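PDB 3H41: NLP/P60 family protein from Bacillus cereus ATCC 10987, which probably cleaves gamma-D-glutamyl-L-lysine bonds in peptides of the bacterial cell wall, releasing the dipeptide L-Ala-gamma-D-Glu, as a cysteine peptidase of the NlpC/P60 family. Local coordinates for residues G86-R91 with F219-Y224; I131-K136 with S157-L162; P237-G242 with G265-V270. All coordinates share one frame; numbering follows the deposited sequence.

Overall arrangement
Contact 1 joins the SH3-like region that carries Glu-61 and Tyr-96 to the helix that follows Cys-216, the probable nucleophile of the NlpC/P60 domain. Contact 3 lies within that domain and holds the strand bearing His-268 and His-269 against helix 235-238, next to the bound D-glutamic acid. The centres of these two contacts are about 12 Å apart and they touch directly: Thr-220 OG1 lies 2.7 Å from Gln-238 OE1, a probable hydrogen bond. Contact 2 belongs to a second SH3-like region, with its centre about 29 Å from that of contact 1 and about 40 Å from that of contact 3, and is remote from the substrate pocket.

Contact 1 of 3, residues G86-R91 with F219-Y224; sequences GQPTPR and FTHTIY
His-221 reaches from helix 218-225 to the loop at Gly-86, Gln-87 and Pro-88, and every touch between the two segments involves its imidazole. The ring leaves the helix with CG anti to the backbone N (chi1 167°), which carries CE1 and NE2 outward to the loop. At the ring edge, near its plane, CE1 comes within 3.5 Å of Gly-86 O, probably a weak electrostatic contact with a carbonyl oxygen that also accepts a hydrogen bond from Lys-225 NZ. Gly-86 suits its place because its positive phi of 90° would press a beta carbon against the preceding carbonyl.

Gln-87 crosses the imidazole at about a right angle. Its methylene CG lies 3.8 Å from His-221 NE2, and the amide stands steeply to the ring, the two planes being 73° apart. The long side chain then carries the amide past the histidine: OE1 bonds to Thr-62 OG1, while NE2 donates to Gln-63 O and to a water at 3.2 Å. The same water lies in the imidazole plane, 2.9 Å from His-221 NE2, and bridges the segments. On the other nitrogen, ND1 is bonded to Ile-231 O; with both nitrogens engaged, the rotation of the ring is well defined. Pro-88 adds a light apolar touch, its CD 4.1 Å from His-221 CE1 in an oblique approach. Histidine fits here because it offers two polar edge atoms and enough carbon surface to meet a methylene and a proline.

The loop connects strands 79-84 and 96-101 of the SH3-like region, where Gln-87 packs on Tyr-96, a substrate-binding residue. Helix 218-225, on its part, rests through Ile-223 and Tyr-224 on helix 189-197 and through His-221 on helix 235-238.

Contact 2 of 3, residues I131-K136 with S157-L162; sequences INPSEK and SYRVLL. With PO4 (phosphate ion), chain D.
Ile-131 and Leu-162 have CA atoms 8.7 Å apart, and Asn-132 and Arg-159 9.0 Å, spacings too wide for backbone pairing because strand 167-171 runs between strands 126-131 and 157-161 in this SH3-like sheet. The gap is spanned by the Arg-159 side chain, which reaches a backbone carbonyl, and by the side chains of Ile-131 and Leu-162.

Arg-159 does so with a chain extended from CG to NE, long enough to reach past the intervening strand. Its NH2 donates to Asn-132 O over 2.9 Å in a fairly straight bond (160° at the hydrogen), arriving tilted 25° from the carbonyl plane. The oxygen also takes a hydrogen bond from a water at 2.7 Å, and that water accepts from Arg-159 NE. Two donors thus grip one carbonyl, and the bridging water ties a second guanidinium nitrogen to it. The peptide bond after Asn-132 is cis, and Pro-133 sets its CD 3.5 Å from Arg-159 NH2, at the guanidinium edge.

The apolar part of the contact lies at the other end. Ile-131 CD1 meets Leu-162 CD1 at 3.8 Å, branched aliphatic chains that shield each other where both strands run out.

Beyond Pro-133 the loop binds a phosphate, probably from the crystallisation liquor: Ser-134 OG donates to phosphate O4 over 2.6 Å, and Lys-136 N to O2; Gln-166 NE2 and Lys-138 NZ hold it too.

The contact is a surface one. Between the segments the arginine meets a neutral carbonyl, not a carboxylate, partly through water, so the tie depends on directional hydrogen bonds, with a small hydrophobic touch beside it.

Contact 3 of 3, residues P237-G242 with G265-V270; sequences PQSRNG and GSVHHV. With DGL (D-glutamic acid), chain C.
Val-267 and Val-270 both point at Gln-238 and Ser-239, and a classic beta bulge makes this possible. His-268 and His-269 together face Phe-258 on strand 255-259 of the NlpC/P60 sheet, and the extra residue lets side chains three positions apart turn the same way, toward helix 235-238.

Van der Waals packing carries the contact. Val-267 CG2 lies 3.7 Å from Ser-239 OG and 4.0 Å from Ser-239 CB; the small serine lets the chain here come close to the strand. Gln-238 meets Val-270 at about a right angle, its OE1 3.7 Å from CG2 and 3.8 Å from CG1, so both methyls lie against one oxygen.

The polar ends are satisfied by other partners. Besides the link of OE1 to Thr-220 OG1, Gln-238 donates from NE2 to Ser-217 O and Pro-232 O, which ties it to the backbone of Ser-217, a substrate-binding residue, and of Pro-232. Ser-239 OG bonds to Gly-236 O and accepts from Arg-240 NH1 at 3.0 Å in a bent bond (136°).

On the ligand side, His-268 O sits 3.0 Å from CD of the bound D-glutamic acid, and next to it in the chain is His-269, the probable proton acceptor.

A type I turn runs from Gln-238 to Asn-241. Here Pro-237 O is gripped from opposite faces of its plane, by Arg-240 N and by Asn-241 ND2 at 2.9 Å.

Contact 1 of 3, residues G86-R91 with F219-Y224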
loop_
_atom_site.group_PDB
_atom_site.type_symbol
_atom_site.label_atom_id
_atom_site.label_comp_id
_atom_site.label_asym_id
_atom_site.label_seq_id
_atom_site.Cartn_x
_atom_site.Cartn_y
_atom_site.Cartn_z
ATOM N N GLY A 86 -0.770 -0.136 11.288
ATOM C CA GLY A 86 0.365 0.311 10.494
ATOM C C GLY A 86 0.013 1.291 9.403
ATOM O O GLY A 86 0.877 1.662 8.611
ATOM N N GLN A 87 -1.246 1.737 9.393
ATOM C CA GLN A 87 -1.695 2.765 8.487
ATOM C C GLN A 87 -2.241 3.919 9.302
ATOM O O GLN A 87 -3.432 3.975 9.609
ATOM C CB GLN A 87 -2.720 2.195 7.507
ATOM C CG GLN A 87 -2.093 1.183 6.534
ATOM C CD GLN A 87 -3.016 0.837 5.373
ATOM O OE1 GLN A 87 -4.113 1.395 5.249
ATOM N NE2 GLN A 87 -2.589 -0.115 4.534
ATOM N N PRO A 88 -1.357 4.838 9.699
ATOM C CA PRO A 88 -1.824 5.884 10.630
ATOM C C PRO A 88 -2.883 6.828 10.046
ATOM O O PRO A 88 -2.848 7.160 8.855
ATOM C CB PRO A 88 -0.547 6.651 10.958
ATOM C CG PRO A 88 0.562 5.673 10.696
ATOM C CD PRO A 88 0.094 4.924 9.481
ATOM N N THR A 89 -3.855 7.187 10.876
ATOM C CA THR A 89 -4.886 8.131 10.494
ATOM C C THR A 89 -5.395 8.837 11.757
ATOM O O THR A 89 -5.505 8.205 12.807
ATOM C CB THR A 89 -6.067 7.447 9.786
ATOM O OG1 THR A 89 -7.169 8.362 9.690
ATOM C CG2 THR A 89 -6.484 6.127 10.482
ATOM N N PRO A 90 -5.697 10.138 11.657
ATOM C CA PRO A 90 -6.333 10.810 12.807
ATOM C C PRO A 90 -7.734 10.288 13.114
ATOM O O PRO A 90 -8.268 10.616 14.167
ATOM C CB PRO A 90 -6.422 12.287 12.372
ATOM C CG PRO A 90 -6.341 12.261 10.889
ATOM C CD PRO A 90 -5.459 11.058 10.542
ATOM N N ARG A 91 -8.332 9.524 12.203
ATOM C CA ARG A 91 -9.694 8.985 12.392
ATOM C C ARG A 91 -9.790 7.929 13.503
ATOM O O ARG A 91 -10.869 7.712 14.081
ATOM C CB ARG A 91 -10.221 8.418 11.054
ATOM C CG ARG A 91 -10.228 9.467 9.930
ATOM C CD ARG A 91 -10.440 8.808 8.553
ATOM N NE ARG A 91 -11.708 8.091 8.512
ATOM C CZ ARG A 91 -12.066 7.223 7.568
ATOM N NH1 ARG A 91 -11.251 6.939 6.550
ATOM N NH2 ARG A 91 -13.255 6.645 7.635
ATOM N N PHE A 219 0.826 5.345 -2.675
ATOM C CA PHE A 219 2.168 5.261 -3.286
ATOM C C PHE A 219 3.230 5.804 -2.336
ATOM O O PHE A 219 4.189 5.111 -2.009
ATOM C CB PHE A 219 2.130 6.067 -4.576
ATOM C CG PHE A 219 3.396 6.056 -5.396
ATOM C CD1 PHE A 219 3.911 4.871 -5.926
ATOM C CD2 PHE A 219 3.989 7.246 -5.751
ATOM C CE1 PHE A 219 5.024 4.889 -6.767
ATOM C CE2 PHE A 219 5.114 7.283 -6.605
ATOM C CZ PHE A 219 5.633 6.101 -7.097
ATOM N N THR A 220 3.068 7.047 -1.911
ATOM C CA THR A 220 3.998 7.645 -0.963
ATOM C C THR A 220 4.073 6.861 0.385
ATOM O O THR A 220 5.155 6.579 0.882
ATOM C CB THR A 220 3.717 9.150 -0.747
ATOM O OG1 THR A 220 2.404 9.341 -0.224
ATOM C CG2 THR A 220 3.864 9.906 -2.080
ATOM N N HIS A 221 2.941 6.489 0.947
ATOM C CA HIS A 221 2.924 5.724 2.192
ATOM C C HIS A 221 3.688 4.422 2.013
ATOM O O HIS A 221 4.506 4.071 2.859
ATOM C CB HIS A 221 1.478 5.444 2.618
ATOM C CG HIS A 221 1.348 4.422 3.702
ATOM N ND1 HIS A 221 1.588 4.724 5.026
ATOM C CD2 HIS A 221 1.012 3.112 3.662
ATOM C CE1 HIS A 221 1.359 3.648 5.761
ATOM N NE2 HIS A 221 1.016 2.654 4.963
ATOM N N THR A 222 3.450 3.733 0.894
ATOM C CA THR A 222 4.111 2.426 0.629
ATOM C C THR A 222 5.616 2.532 0.416
ATOM O O THR A 222 6.372 1.724 0.938
ATOM C CB THR A 222 3.440 1.696 -0.561
ATOM O OG1 THR A 222 2.072 1.415 -0.217
ATOM C CG2 THR A 222 4.183 0.377 -0.922
ATOM N N ILE A 223 6.055 3.556 -0.303
ATOM C CA ILE A 223 7.477 3.783 -0.578
ATOM C C ILE A 223 8.202 4.023 0.742
ATOM O O ILE A 223 9.228 3.379 1.029
ATOM C CB ILE A 223 7.688 5.011 -1.473
ATOM C CG1 ILE A 223 7.316 4.679 -2.922
ATOM C CG2 ILE A 223 9.141 5.487 -1.421
ATOM C CD1 ILE A 223 7.290 5.892 -3.807
ATOM N N TYR A 224 7.646 4.912 1.569
ATOM C CA TYR A 224 8.290 5.187 2.868
ATOM C C TYR A 224 8.239 4.000 3.815
ATOM O O TYR A 224 9.247 3.693 4.440
ATOM C CB TYR A 224 7.721 6.455 3.505
ATOM C CG TYR A 224 8.446 7.686 3.034
ATOM C CD1 TYR A 224 9.599 8.151 3.730
ATOM C CD2 TYR A 224 8.044 8.396 1.915
ATOM C CE1 TYR A 224 10.278 9.253 3.323
ATOM C CE2 TYR A 224 8.749 9.521 1.499
ATOM C CZ TYR A 224 9.864 9.940 2.229
ATOM O OH TYR A 224 10.597 11.030 1.854
HETATM O O HOH W 1 0.574 -0.221 5.096
#

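Contact 2 of 3, residues I131-K136 with S157-L162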
loop_
_atom_site.group_PDB
_atom_site.type_symbol
_atom_site.label_atom_id
_atom_site.label_comp_id
_atom_site.label_asym_id
_atom_site.label_seq_id
_atom_site.Cartn_x
_atom_site.Cartn_y
_atom_site.Cartn_z
ATOM N N ILE A 131 3.593 -22.167 -2.832
ATOM C CA ILE A 131 3.208 -22.833 -1.585
ATOM C C ILE A 131 3.790 -24.244 -1.689
ATOM O O ILE A 131 3.587 -24.947 -2.680
ATOM C CB ILE A 131 1.695 -22.854 -1.358
ATOM C CG1 ILE A 131 1.117 -21.419 -1.464
ATOM C CG2 ILE A 131 1.328 -23.460 0.043
ATOM C CD1 ILE A 131 -0.367 -21.279 -0.979
ATOM N N ASN A 132 4.574 -24.604 -0.667
ATOM C CA ASN A 132 5.280 -25.863 -0.613
ATOM C C ASN A 132 5.528 -26.268 0.841
ATOM O O ASN A 132 6.326 -25.636 1.543
ATOM C CB ASN A 132 6.605 -25.790 -1.391
ATOM C CG ASN A 132 7.168 -27.146 -1.673
ATOM O OD1 ASN A 132 7.106 -28.036 -0.819
ATOM N ND2 ASN A 132 7.681 -27.346 -2.888
ATOM N N PRO A 133 4.873 -27.341 1.294
ATOM C CA PRO A 133 3.967 -28.245 0.576
ATOM C C PRO A 133 2.575 -27.667 0.326
ATOM O O PRO A 133 2.067 -26.909 1.141
ATOM C CB PRO A 133 3.852 -29.462 1.521
ATOM C CG PRO A 133 4.132 -28.886 2.884
ATOM C CD PRO A 133 5.171 -27.827 2.663
ATOM N N SER A 134 1.965 -28.116 -0.774
ATOM C CA SER A 134 0.643 -27.711 -1.151
ATOM C C SER A 134 0.014 -28.861 -1.921
ATOM O O SER A 134 0.526 -29.289 -2.944
ATOM C CB SER A 134 0.650 -26.443 -2.019
ATOM O OG SER A 134 -0.641 -26.247 -2.595
ATOM N N GLU A 135 -1.109 -29.336 -1.422
ATOM C CA GLU A 135 -1.767 -30.496 -2.003
ATOM C C GLU A 135 -2.098 -30.265 -3.466
ATOM O O GLU A 135 -1.950 -31.168 -4.269
ATOM C CB GLU A 135 -2.990 -30.901 -1.162
ATOM C CG GLU A 135 -2.496 -31.475 0.167
ATOM C CD GLU A 135 -3.451 -31.373 1.321
ATOM O OE1 GLU A 135 -4.658 -31.561 1.083
ATOM O OE2 GLU A 135 -2.952 -31.153 2.477
ATOM N N LYS A 136 -2.480 -29.038 -3.810
ATOM C CA LYS A 136 -2.802 -28.705 -5.186
ATOM C C LYS A 136 -1.783 -27.782 -5.847
ATOM O O LYS A 136 -2.115 -27.115 -6.824
ATOM C CB LYS A 136 -4.175 -28.046 -5.230
ATOM C CG LYS A 136 -5.306 -28.964 -4.818
ATOM C CD LYS A 136 -6.590 -28.181 -4.607
ATOM C CE LYS A 136 -7.759 -29.108 -4.357
ATOM N NZ LYS A 136 -7.484 -30.079 -3.253
ATOM N N SER A 157 16.508 -19.114 -2.760
ATOM C CA SER A 157 15.173 -18.784 -2.245
ATOM C C SER A 157 15.122 -18.455 -0.771
ATOM O O SER A 157 16.052 -18.748 -0.020
ATOM C CB SER A 157 14.204 -19.942 -2.509
ATOM O OG SER A 157 14.641 -21.118 -1.861
ATOM N N TYR A 158 14.023 -17.831 -0.371
ATOM C CA TYR A 158 13.679 -17.700 1.026
ATOM C C TYR A 158 12.433 -18.540 1.218
ATOM O O TYR A 158 11.547 -18.534 0.346
ATOM C CB TYR A 158 13.289 -16.270 1.384
ATOM C CG TYR A 158 14.328 -15.213 1.120
ATOM C CD1 TYR A 158 15.478 -15.146 1.882
ATOM C CD2 TYR A 158 14.137 -14.262 0.135
ATOM C CE1 TYR A 158 16.429 -14.162 1.650
ATOM C CE2 TYR A 158 15.094 -13.259 -0.104
ATOM C CZ TYR A 158 16.229 -13.218 0.655
ATOM O OH TYR A 158 17.182 -12.246 0.446
ATOM N N ARG A 159 12.357 -19.242 2.345
ATOM C CA ARG A 159 11.119 -19.860 2.774
ATOM C C ARG A 159 10.443 -19.002 3.828
ATOM O O ARG A 159 11.098 -18.473 4.761
ATOM C CB ARG A 159 11.432 -21.269 3.296
ATOM C CG ARG A 159 10.223 -22.126 3.553
ATOM C CD ARG A 159 10.671 -23.607 3.661
ATOM N NE ARG A 159 9.596 -24.509 3.313
ATOM C CZ ARG A 159 9.240 -25.576 4.024
ATOM N NH1 ARG A 159 9.887 -25.890 5.145
ATOM N NH2 ARG A 159 8.235 -26.345 3.600
ATOM N N VAL A 160 9.125 -18.836 3.690
ATOM C CA VAL A 160 8.379 -18.009 4.598
ATOM C C VAL A 160 7.092 -18.687 5.064
ATOM O O VAL A 160 6.598 -19.632 4.440
ATOM C CB VAL A 160 8.002 -16.646 3.907
ATOM C CG1 VAL A 160 9.259 -15.890 3.517
ATOM C CG2 VAL A 160 7.098 -16.924 2.675
ATOM N N LEU A 161 6.515 -18.161 6.123
ATOM C CA LEU A 161 5.244 -18.631 6.657
ATOM C C LEU A 161 4.084 -17.696 6.228
ATOM O O LEU A 161 4.176 -16.487 6.381
ATOM C CB LEU A 161 5.308 -18.658 8.191
ATOM C CG LEU A 161 4.104 -19.307 8.886
ATOM C CD1 LEU A 161 4.033 -20.816 8.611
ATOM C CD2 LEU A 161 4.121 -19.018 10.382
ATOM N N LEU A 162 3.051 -18.278 5.653
ATOM C CA LEU A 162 1.824 -17.570 5.255
ATOM C C LEU A 162 0.859 -17.387 6.451
ATOM O O LEU A 162 0.891 -18.147 7.416
ATOM C CB LEU A 162 1.100 -18.338 4.152
ATOM C CG LEU A 162 1.948 -18.513 2.909
ATOM C CD1 LEU A 162 1.155 -19.279 1.872
ATOM C CD2 LEU A 162 2.417 -17.149 2.402
HETATM P P PO4 D . -3.649 -26.361 -0.504
HETATM O O1 PO4 D . -3.493 -27.245 0.709
HETATM O O2 PO4 D . -3.951 -27.255 -1.721
HETATM O O3 PO4 D . -4.833 -25.454 -0.240
HETATM O O4 PO4 D . -2.406 -25.564 -0.742
HETATM O O HOH W 2 8.167 -23.683 1.194
#

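Contact 3 of 3, residues P237-G242 with G265-V270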
loop_
_atom_site.group_PDB
_atom_site.type_symbol
_atom_site.label_atom_id
_atom_site.label_comp_id
_atom_site.label_asym_id
_atom_site.label_seq_id
_atom_site.Cartn_x
_atom_site.Cartn_y
_atom_site.Cartn_z
ATOM N N PRO A 237 -3.248 14.147 6.237
ATOM C CA PRO A 237 -2.339 13.835 7.345
ATOM C C PRO A 237 -0.869 13.794 6.952
ATOM O O PRO A 237 0.004 14.302 7.686
ATOM C CB PRO A 237 -2.836 12.472 7.807
ATOM C CG PRO A 237 -4.345 12.521 7.476
ATOM C CD PRO A 237 -4.383 13.210 6.169
ATOM N N GLN A 238 -0.566 13.237 5.785
ATOM C CA GLN A 238 0.824 13.289 5.324
ATOM C C GLN A 238 1.345 14.728 5.271
ATOM O O GLN A 238 2.528 15.005 5.566
ATOM C CB GLN A 238 0.968 12.649 3.952
ATOM C CG GLN A 238 0.981 11.138 3.954
ATOM C CD GLN A 238 1.192 10.529 2.579
ATOM O OE1 GLN A 238 1.771 11.150 1.680
ATOM N NE2 GLN A 238 0.725 9.262 2.407
ATOM N N SER A 239 0.474 15.650 4.890
ATOM C CA SER A 239 0.872 17.038 4.716
ATOM C C SER A 239 1.167 17.766 6.050
ATOM O O SER A 239 1.701 18.881 6.029
ATOM C CB SER A 239 -0.225 17.821 3.951
ATOM O OG SER A 239 -1.295 18.218 4.801
ATOM N N ARG A 240 0.759 17.169 7.167
ATOM C CA ARG A 240 0.881 17.760 8.526
ATOM C C ARG A 240 1.799 16.917 9.437
ATOM O O ARG A 240 1.914 17.184 10.620
ATOM C CB ARG A 240 -0.487 17.917 9.201
ATOM C CG ARG A 240 -1.411 18.986 8.562
ATOM C CD ARG A 240 -0.602 20.170 8.085
ATOM N NE ARG A 240 -1.397 21.364 7.834
ATOM C CZ ARG A 240 -1.804 21.787 6.637
ATOM N NH1 ARG A 240 -1.549 21.099 5.525
ATOM N NH2 ARG A 240 -2.501 22.917 6.563
ATOM N N ASN A 241 2.459 15.918 8.869
ATOM C CA ASN A 241 3.486 15.161 9.585
ATOM C C ASN A 241 4.839 15.299 8.930
ATOM O O ASN A 241 4.937 15.827 7.845
ATOM C CB ASN A 241 2.986 13.739 9.763
ATOM C CG ASN A 241 1.893 13.684 10.837
ATOM O OD1 ASN A 241 2.206 13.688 12.023
ATOM N ND2 ASN A 241 0.607 13.717 10.425
ATOM N N GLY A 242 5.907 14.902 9.617
ATOM C CA GLY A 242 7.246 15.238 9.177
ATOM C C GLY A 242 7.553 16.726 9.378
ATOM O O GLY A 242 6.804 17.419 10.022
ATOM N N GLY A 265 -7.390 25.323 0.297
ATOM C CA GLY A 265 -8.383 24.416 0.835
ATOM C C GLY A 265 -7.852 23.051 1.238
ATOM O O GLY A 265 -6.705 22.913 1.649
ATOM N N SER A 266 -8.696 22.022 1.142
ATOM C CA SER A 266 -8.253 20.724 1.596
ATOM C C SER A 266 -7.202 20.171 0.627
ATOM O O SER A 266 -7.245 20.413 -0.576
ATOM C CB SER A 266 -9.419 19.756 1.762
ATOM O OG SER A 266 -10.187 19.768 0.597
ATOM N N VAL A 267 -6.240 19.461 1.197
ATOM C CA VAL A 267 -5.195 18.763 0.448
ATOM C C VAL A 267 -5.869 17.624 -0.260
ATOM O O VAL A 267 -6.666 16.936 0.352
ATOM C CB VAL A 267 -4.126 18.233 1.409
ATOM C CG1 VAL A 267 -3.189 17.168 0.728
ATOM C CG2 VAL A 267 -3.342 19.389 1.923
ATOM N N HIS A 268 -5.592 17.454 -1.550
ATOM C CA HIS A 268 -6.087 16.291 -2.281
ATOM C C HIS A 268 -5.061 15.618 -3.198
ATOM O O HIS A 268 -5.437 14.737 -3.948
ATOM C CB HIS A 268 -7.328 16.668 -3.116
ATOM C CG HIS A 268 -7.033 17.624 -4.229
ATOM N ND1 HIS A 268 -7.016 17.242 -5.554
ATOM C CD2 HIS A 268 -6.707 18.939 -4.214
ATOM C CE1 HIS A 268 -6.725 18.288 -6.308
ATOM N NE2 HIS A 268 -6.526 19.329 -5.521
ATOM N N HIS A 269 -3.794 16.013 -3.169
ATOM C CA HIS A 269 -2.783 15.310 -3.957
ATOM C C HIS A 269 -1.427 15.394 -3.278
ATOM O O HIS A 269 -1.114 16.381 -2.606
ATOM C CB HIS A 269 -2.707 15.840 -5.408
ATOM C CG HIS A 269 -1.757 15.065 -6.268
ATOM N ND1 HIS A 269 -1.974 13.744 -6.601
ATOM C CD2 HIS A 269 -0.551 15.389 -6.792
ATOM C CE1 HIS A 269 -0.961 13.306 -7.329
ATOM N NE2 HIS A 269 -0.079 14.278 -7.446
ATOM N N VAL A 270 -0.627 14.347 -3.462
ATOM C CA VAL A 270 0.716 14.310 -2.943
ATOM C C VAL A 270 1.608 13.671 -4.004
ATOM O O VAL A 270 1.173 12.745 -4.741
ATOM C CB VAL A 270 0.813 13.576 -1.610
ATOM C CG1 VAL A 270 0.252 12.134 -1.710
ATOM C CG2 VAL A 270 2.272 13.616 -1.044
HETATM N N DGL C . -6.981 8.890 -0.814
HETATM C CA DGL C . -6.846 10.300 -1.189
HETATM C C DGL C . -6.105 11.078 -0.143
HETATM O O DGL C . -6.303 12.290 0.023
HETATM C CB DGL C . -6.130 10.415 -2.544
HETATM C CG DGL C . -6.081 11.846 -3.112
HETATM C CD DGL C . -7.392 12.627 -3.055
HETATM O OE1 DGL C . -8.001 12.786 -4.128
HETATM O OE2 DGL C . -7.812 13.132 -1.977
HETATM O OXT DGL C . -5.232 10.522 0.535
#